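Local coordinates for molybdopterin-guanine dinucleotide biosynthesis protein B (MobB) (Archaeoglobus fulgidus, PDB 2F1R) that probably binds GTP through a P-loop nucleotide-binding fold and takes part in making the guanine dinucleotide form of the molybdenum cofactor, at residues A[132-135]-A[136-140]; A[123-126]-A[127-131]. One frame throughout, in Å; residues are numbered along the deposited sequence.

Interaction 1: residues A[132-135]-A[136-140]; sequences VVCD and ERVDG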
ATOM      1  N   VAL A 132     -23.668   1.013 -20.342  1.00 10.19           N
ATOM      2  CA  VAL A 132     -22.903   1.983 -21.074  1.00  9.64           C
ATOM      3  C   VAL A 132     -23.289   3.324 -20.520  1.00  9.98           C
ATOM      4  O   VAL A 132     -24.495   3.587 -20.322  1.00 11.74           O
ATOM      5  CB  VAL A 132     -23.142   1.896 -22.616  1.00 11.10           C
ATOM      6  CG1 VAL A 132     -22.452   3.075 -23.352  1.00  8.67           C
ATOM      7  CG2 VAL A 132     -22.660   0.486 -23.210  1.00  9.51           C
ATOM      8  N   VAL A 133     -22.282   4.162 -20.248  1.00  9.99           N
ATOM      9  CA  VAL A 133     -22.515   5.559 -19.835  1.00  8.93           C
ATOM     10  C   VAL A 133     -22.155   6.507 -20.997  1.00  9.09           C
ATOM     11  O   VAL A 133     -21.025   6.561 -21.443  1.00  7.63           O
ATOM     12  CB  VAL A 133     -21.773   5.894 -18.562  1.00  9.29           C
ATOM     13  CG1 VAL A 133     -21.995   7.345 -18.172  1.00  8.60           C
ATOM     14  CG2 VAL A 133     -22.239   4.960 -17.443  1.00  9.80           C
ATOM     15  N   CYS A 134     -23.153   7.232 -21.488  1.00 10.04           N
ATOM     16  CA  CYS A 134     -23.003   8.047 -22.683  1.00 11.11           C
ATOM     17  C   CYS A 134     -24.133   9.082 -22.701  1.00 11.83           C
ATOM     18  O   CYS A 134     -25.301   8.765 -22.432  1.00 12.34           O
ATOM     19  CB  CYS A 134     -23.072   7.155 -23.911  1.00 10.35           C
ATOM     20  SG  CYS A 134     -22.710   8.050 -25.438  1.00 11.91           S
ATOM     21  N   ASP A 135     -23.801  10.330 -22.962  1.00 11.76           N
ATOM     22  CA  ASP A 135     -24.852  11.383 -23.068  1.00 14.63           C
ATOM     23  C   ASP A 135     -25.871  11.193 -24.197  1.00 13.53           C
ATOM     24  O   ASP A 135     -27.016  11.625 -24.115  1.00 15.22           O
ATOM     25  CB  ASP A 135     -24.206  12.775 -23.082  1.00 15.26           C
ATOM     26  CG  ASP A 135     -23.814  13.233 -21.674  1.00 19.49           C
ATOM     27  OD1 ASP A 135     -24.495  12.852 -20.693  1.00 24.25           O
ATOM     28  OD2 ASP A 135     -22.851  13.995 -21.543  1.00 25.73           O
ATOM     29  N   GLU A 136     -25.419  10.536 -25.245  1.00 13.97           N
ATOM     30  CA  GLU A 136     -26.232  10.128 -26.372  1.00 13.59           C
ATOM     31  C   GLU A 136     -26.698   8.688 -26.129  1.00 14.53           C
ATOM     32  O   GLU A 136     -25.909   7.819 -25.715  1.00 13.39           O
ATOM     33  CB  GLU A 136     -25.372  10.179 -27.636  1.00 12.25           C
ATOM     34  CG  GLU A 136     -26.178  10.000 -28.899  1.00 13.83           C
ATOM     35  CD  GLU A 136     -25.335   9.945 -30.176  1.00 14.42           C
ATOM     36  OE1 GLU A 136     -25.958   9.554 -31.171  1.00 13.10           O
ATOM     37  OE2 GLU A 136     -24.092  10.246 -30.177  1.00 13.70           O
ATOM     38  N   ARG A 137     -27.980   8.438 -26.375  1.00 15.70           N
ATOM     39  CA  ARG A 137     -28.509   7.086 -26.291  1.00 18.53           C
ATOM     40  C   ARG A 137     -27.722   6.067 -27.089  1.00 17.67           C
ATOM     41  O   ARG A 137     -27.301   6.304 -28.218  1.00 18.05           O
ATOM     42  CB  ARG A 137     -30.013   7.050 -26.630  1.00 18.92           C
ATOM     43  CG  ARG A 137     -30.567   5.721 -27.135  1.00 21.95           C
ATOM     44  CD  ARG A 137     -32.118   5.830 -27.449  1.00 23.17           C
ATOM     45  NE  ARG A 137     -32.882   5.857 -26.197  1.00 31.10           N
ATOM     46  CZ  ARG A 137     -33.223   4.749 -25.534  1.00 34.04           C
ATOM     47  NH1 ARG A 137     -32.878   3.550 -26.042  1.00 33.82           N
ATOM     48  NH2 ARG A 137     -33.901   4.831 -24.382  1.00 32.45           N
ATOM     49  N   VAL A 138     -27.512   4.925 -26.451  1.00 18.02           N
ATOM     50  CA  VAL A 138     -26.793   3.818 -27.023  1.00 18.94           C
ATOM     51  C   VAL A 138     -27.765   2.608 -27.117  1.00 19.42           C
ATOM     52  O   VAL A 138     -28.548   2.382 -26.198  1.00 19.24           O
ATOM     53  CB  VAL A 138     -25.546   3.537 -26.128  1.00 19.94           C
ATOM     54  CG1 VAL A 138     -25.067   2.118 -26.227  1.00 19.71           C
ATOM     55  CG2 VAL A 138     -24.385   4.570 -26.469  1.00 20.81           C
ATOM     56  N   ASP A 139     -27.704   1.847 -28.212  1.00 20.06           N
ATOM     57  CA  ASP A 139     -28.531   0.634 -28.388  1.00 21.72           C
ATOM     58  C   ASP A 139     -27.850  -0.643 -27.921  1.00 20.94           C
ATOM     59  O   ASP A 139     -26.631  -0.806 -28.039  1.00 21.47           O
ATOM     60  CB  ASP A 139     -28.898   0.462 -29.867  1.00 22.24           C
ATOM     61  CG  ASP A 139     -29.664   1.673 -30.424  1.00 25.42           C
ATOM     62  OD1 ASP A 139     -30.663   2.125 -29.780  1.00 28.03           O
ATOM     63  OD2 ASP A 139     -29.275   2.146 -31.516  1.00 26.28           O
ATOM     64  N   GLY A 140     -28.654  -1.564 -27.425  1.00 20.86           N
ATOM     65  CA  GLY A 140     -28.219  -2.939 -27.236  1.00 20.03           C
ATOM     66  C   GLY A 140     -27.651  -3.182 -25.863  1.00 19.36           C
ATOM     67  O   GLY A 140     -27.212  -4.291 -25.585  1.00 20.35           O
TER
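Val132, on strand 129-133, turns its side chain to Val138 of the loop that follows, and the two branched ends meet at about a right angle. Its CG1, set anti to the backbone N (chi1 172°), touches both methyls of Val138, with CG2 of Val138 at 4.0 Å. At Cys134, beyond Val133, which packs on strand 111-114, the side chain returns to the loop. CB packs 3.9 Å from Val138 CG2, which touches Val132 and Cys134 at once, while SG accepts a weak, bent hydrogen bond from Glu136 N (3.7 Å, N-H...S angle 141°). The backbone O of Cys134 is taken by the indole NE1 of Trp143. Asp135 marks the bend, and its OD2 forms a long, weak ion pair with Arg146. Beyond it, Glu136 CB stands 4.1 Å from Cys134 SG, and Pro118 adjoins both Glu136 and Val138. Without the two methyls of Val138, as with an alanine here, Val132 CG1 and Cys134 CB would probably lose their apolar partner and a gap would open between the strand end and the loop. The arrangement is that of a connection leaving the C-terminal end of a parallel strand, here leading to strand 143-144 of a P-loop NTPase-type sheet.

Interaction 2: residues A[123-126]-A[127-131]; sequences HFRQ and GRILA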
ATOM      1  N   HIS A 123     -15.058  -1.184 -28.862  1.00 17.29           N
ATOM      2  CA  HIS A 123     -13.644  -1.380 -28.521  1.00 16.48           C
ATOM      3  C   HIS A 123     -13.451  -1.880 -27.106  1.00 14.55           C
ATOM      4  O   HIS A 123     -12.310  -2.058 -26.682  1.00 13.67           O
ATOM      5  CB  HIS A 123     -12.893  -0.062 -28.655  1.00 17.99           C
ATOM      6  CG  HIS A 123     -12.668   0.318 -30.072  1.00 24.69           C
ATOM      7  ND1 HIS A 123     -11.754  -0.335 -30.872  1.00 28.49           N
ATOM      8  CD2 HIS A 123     -13.299   1.221 -30.864  1.00 29.69           C
ATOM      9  CE1 HIS A 123     -11.817   0.170 -32.092  1.00 32.60           C
ATOM     10  NE2 HIS A 123     -12.763   1.094 -32.121  1.00 32.44           N
ATOM     11  N   PHE A 124     -14.564  -2.080 -26.390  1.00 12.85           N
ATOM     12  CA  PHE A 124     -14.549  -2.526 -25.002  1.00 11.90           C
ATOM     13  C   PHE A 124     -15.332  -3.804 -24.744  1.00 12.76           C
ATOM     14  O   PHE A 124     -15.855  -3.980 -23.667  1.00 12.81           O
ATOM     15  CB  PHE A 124     -14.975  -1.372 -24.067  1.00 10.95           C
ATOM     16  CG  PHE A 124     -14.110  -0.133 -24.237  1.00 11.43           C
ATOM     17  CD1 PHE A 124     -12.882  -0.033 -23.595  1.00  7.41           C
ATOM     18  CD2 PHE A 124     -14.496   0.891 -25.125  1.00  6.29           C
ATOM     19  CE1 PHE A 124     -12.054   1.090 -23.797  1.00  8.51           C
ATOM     20  CE2 PHE A 124     -13.671   2.019 -25.333  1.00 10.56           C
ATOM     21  CZ  PHE A 124     -12.446   2.112 -24.664  1.00  9.70           C
ATOM     22  N   ARG A 125     -15.343  -4.710 -25.726  1.00 14.16           N
ATOM     23  CA  ARG A 125     -16.027  -5.990 -25.640  1.00 15.76           C
ATOM     24  C   ARG A 125     -15.203  -7.157 -25.075  1.00 15.03           C
ATOM     25  O   ARG A 125     -15.551  -8.306 -25.310  1.00 14.79           O
ATOM     26  CB  ARG A 125     -16.577  -6.394 -27.033  1.00 15.71           C
ATOM     27  CG  ARG A 125     -17.541  -5.385 -27.632  1.00 18.77           C
ATOM     28  CD  ARG A 125     -18.308  -5.880 -28.907  1.00 19.08           C
ATOM     29  NE  ARG A 125     -19.459  -4.972 -29.043  1.00 31.44           N
ATOM     30  CZ  ARG A 125     -20.663  -5.139 -28.455  1.00 34.58           C
ATOM     31  NH1 ARG A 125     -20.934  -6.240 -27.753  1.00 36.46           N
ATOM     32  NH2 ARG A 125     -21.620  -4.218 -28.594  1.00 35.02           N
ATOM     33  N   GLN A 126     -14.118  -6.883 -24.351  1.00 15.27           N
ATOM     34  CA  GLN A 126     -13.257  -7.963 -23.821  1.00 14.57           C
ATOM     35  C   GLN A 126     -13.866  -8.729 -22.631  1.00 14.31           C
ATOM     36  O   GLN A 126     -13.463  -9.857 -22.328  1.00 14.09           O
ATOM     37  CB  GLN A 126     -11.893  -7.400 -23.425  1.00 14.28           C
ATOM     38  CG  GLN A 126     -11.141  -6.664 -24.598  1.00 16.51           C
ATOM     39  CD  GLN A 126     -11.412  -5.168 -24.635  1.00 18.19           C
ATOM     40  OE1 GLN A 126     -12.322  -4.665 -23.971  1.00 12.92           O
ATOM     41  NE2 GLN A 126     -10.639  -4.452 -25.452  1.00 17.44           N
ATOM     42  N   GLY A 127     -14.809  -8.100 -21.944  1.00 13.86           N
ATOM     43  CA  GLY A 127     -15.615  -8.792 -20.926  1.00 12.65           C
ATOM     44  C   GLY A 127     -17.069  -8.430 -21.086  1.00 12.51           C
ATOM     45  O   GLY A 127     -17.429  -7.736 -22.031  1.00 11.28           O
ATOM     46  N   ARG A 128     -17.900  -8.882 -20.153  1.00 12.75           N
ATOM     47  CA  ARG A 128     -19.330  -8.584 -20.200  1.00 14.33           C
ATOM     48  C   ARG A 128     -19.670  -7.120 -19.926  1.00 13.37           C
ATOM     49  O   ARG A 128     -19.277  -6.565 -18.880  1.00 12.05           O
ATOM     50  CB  ARG A 128     -20.099  -9.487 -19.229  1.00 16.21           C
ATOM     51  CG  ARG A 128     -21.566  -9.556 -19.551  1.00 23.48           C
ATOM     52  CD  ARG A 128     -22.241 -10.750 -18.851  1.00 31.12           C
ATOM     53  NE  ARG A 128     -23.124 -10.245 -17.817  1.00 39.02           N
ATOM     54  CZ  ARG A 128     -23.052 -10.561 -16.526  1.00 43.50           C
ATOM     55  NH1 ARG A 128     -22.126 -11.428 -16.085  1.00 43.21           N
ATOM     56  NH2 ARG A 128     -23.936 -10.014 -15.683  1.00 44.25           N
ATOM     57  N   ILE A 129     -20.394  -6.508 -20.879  1.00 11.80           N
ATOM     58  CA  ILE A 129     -20.809  -5.114 -20.748  1.00 11.88           C
ATOM     59  C   ILE A 129     -22.108  -5.104 -19.948  1.00 12.43           C
ATOM     60  O   ILE A 129     -23.141  -5.642 -20.374  1.00 11.03           O
ATOM     61  CB  ILE A 129     -20.924  -4.350 -22.112  1.00 11.29           C
ATOM     62  CG1 ILE A 129     -19.534  -4.237 -22.779  1.00 11.02           C
ATOM     63  CG2 ILE A 129     -21.577  -2.955 -21.925  1.00 12.43           C
ATOM     64  CD1 ILE A 129     -19.601  -3.923 -24.285  1.00 11.66           C
ATOM     65  N   LEU A 130     -22.036  -4.453 -18.795  1.00 11.78           N
ATOM     66  CA  LEU A 130     -23.149  -4.427 -17.885  1.00 11.95           C
ATOM     67  C   LEU A 130     -23.981  -3.214 -18.175  1.00 11.38           C
ATOM     68  O   LEU A 130     -25.232  -3.243 -18.006  1.00 10.62           O
ATOM     69  CB  LEU A 130     -22.637  -4.361 -16.437  1.00 11.68           C
ATOM     70  CG  LEU A 130     -21.846  -5.567 -15.919  1.00 12.25           C
ATOM     71  CD1 LEU A 130     -21.554  -5.424 -14.487  1.00 12.92           C
ATOM     72  CD2 LEU A 130     -22.582  -6.878 -16.209  1.00 17.85           C
ATOM     73  N   ALA A 131     -23.288  -2.123 -18.557  1.00 10.64           N
ATOM     74  CA  ALA A 131     -23.990  -0.886 -18.911  1.00  9.63           C
ATOM     75  C   ALA A 131     -23.069   0.065 -19.622  1.00 10.12           C
ATOM     76  O   ALA A 131     -21.831  -0.045 -19.518  1.00 10.11           O
ATOM     77  CB  ALA A 131     -24.557  -0.220 -17.657  1.00 10.46           C
TER
HETATM   78  O   HOH W   1     -18.631  -7.703 -24.418  1.00 25.66           O
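Ile129 reaches from the start of strand 129-133 back across the turn to Phe124 and Arg125. Its CB carries CG2 anti to the backbone N and CG1 beside it (chi1 -65°), and this choice sends the longer branch toward the preceding loop. CG1 comes to 3.8 Å from the carbonyl O of Phe124. The terminal CD1 stays beside the same oxygen and also touches Arg125, whose CG lies 4.2 Å away, the two side chains crossing obliquely. Farther along the arginine, CD1 sits over one face of the guanidinium group. Arg125 runs extended from CG to NE, and its NH2 forms a salt bridge with Glu122 and a weak hydrogen bond with His141, which would limit how far the guanidinium can swing off the isoleucine.

The Phe124 carbonyl O beside Ile129 is hydrogen-bonded by Arg111 NH1. At the turn itself, a water donates to Gly127 O at 2.7 Å and, weakly, to Arg125 O at 3.3 Å, bridging the two carbonyls across the bend. Gln126 bends at chi2 (93°), which brings NE2 back to donate to His123 O at 3.2 Å. That bond is bent, and the donor is tilted 35° from the carbonyl plane. The Phe124 side chain packs on Val8, Val113 and Thr10, near the probable P-loop. The contact thus brings apolar carbons against polar groups bonded elsewhere, so the isoleucine meets the loop by dispersion, while the water spans the turn itself.

Interactions 1 and 2 are in series at the two ends of strand 129-133: residues 123-131 bring the chain into it, and residues 132-140 take it out toward strand 143-144. Their centres are 13 Å apart, and apart from adjoining in sequence the two contacts do not touch. Interaction 1 is partly buried, its valines and cysteine enclosed while the acidic residues at the bend are exposed. Interaction 2 is a surface contact, where one aliphatic chain meets an arginine and water joins the backbone. Strand 111-114 neighbours both, and His141 borders both as well, touching Val132 in one and Ile129 and Arg125 in the other.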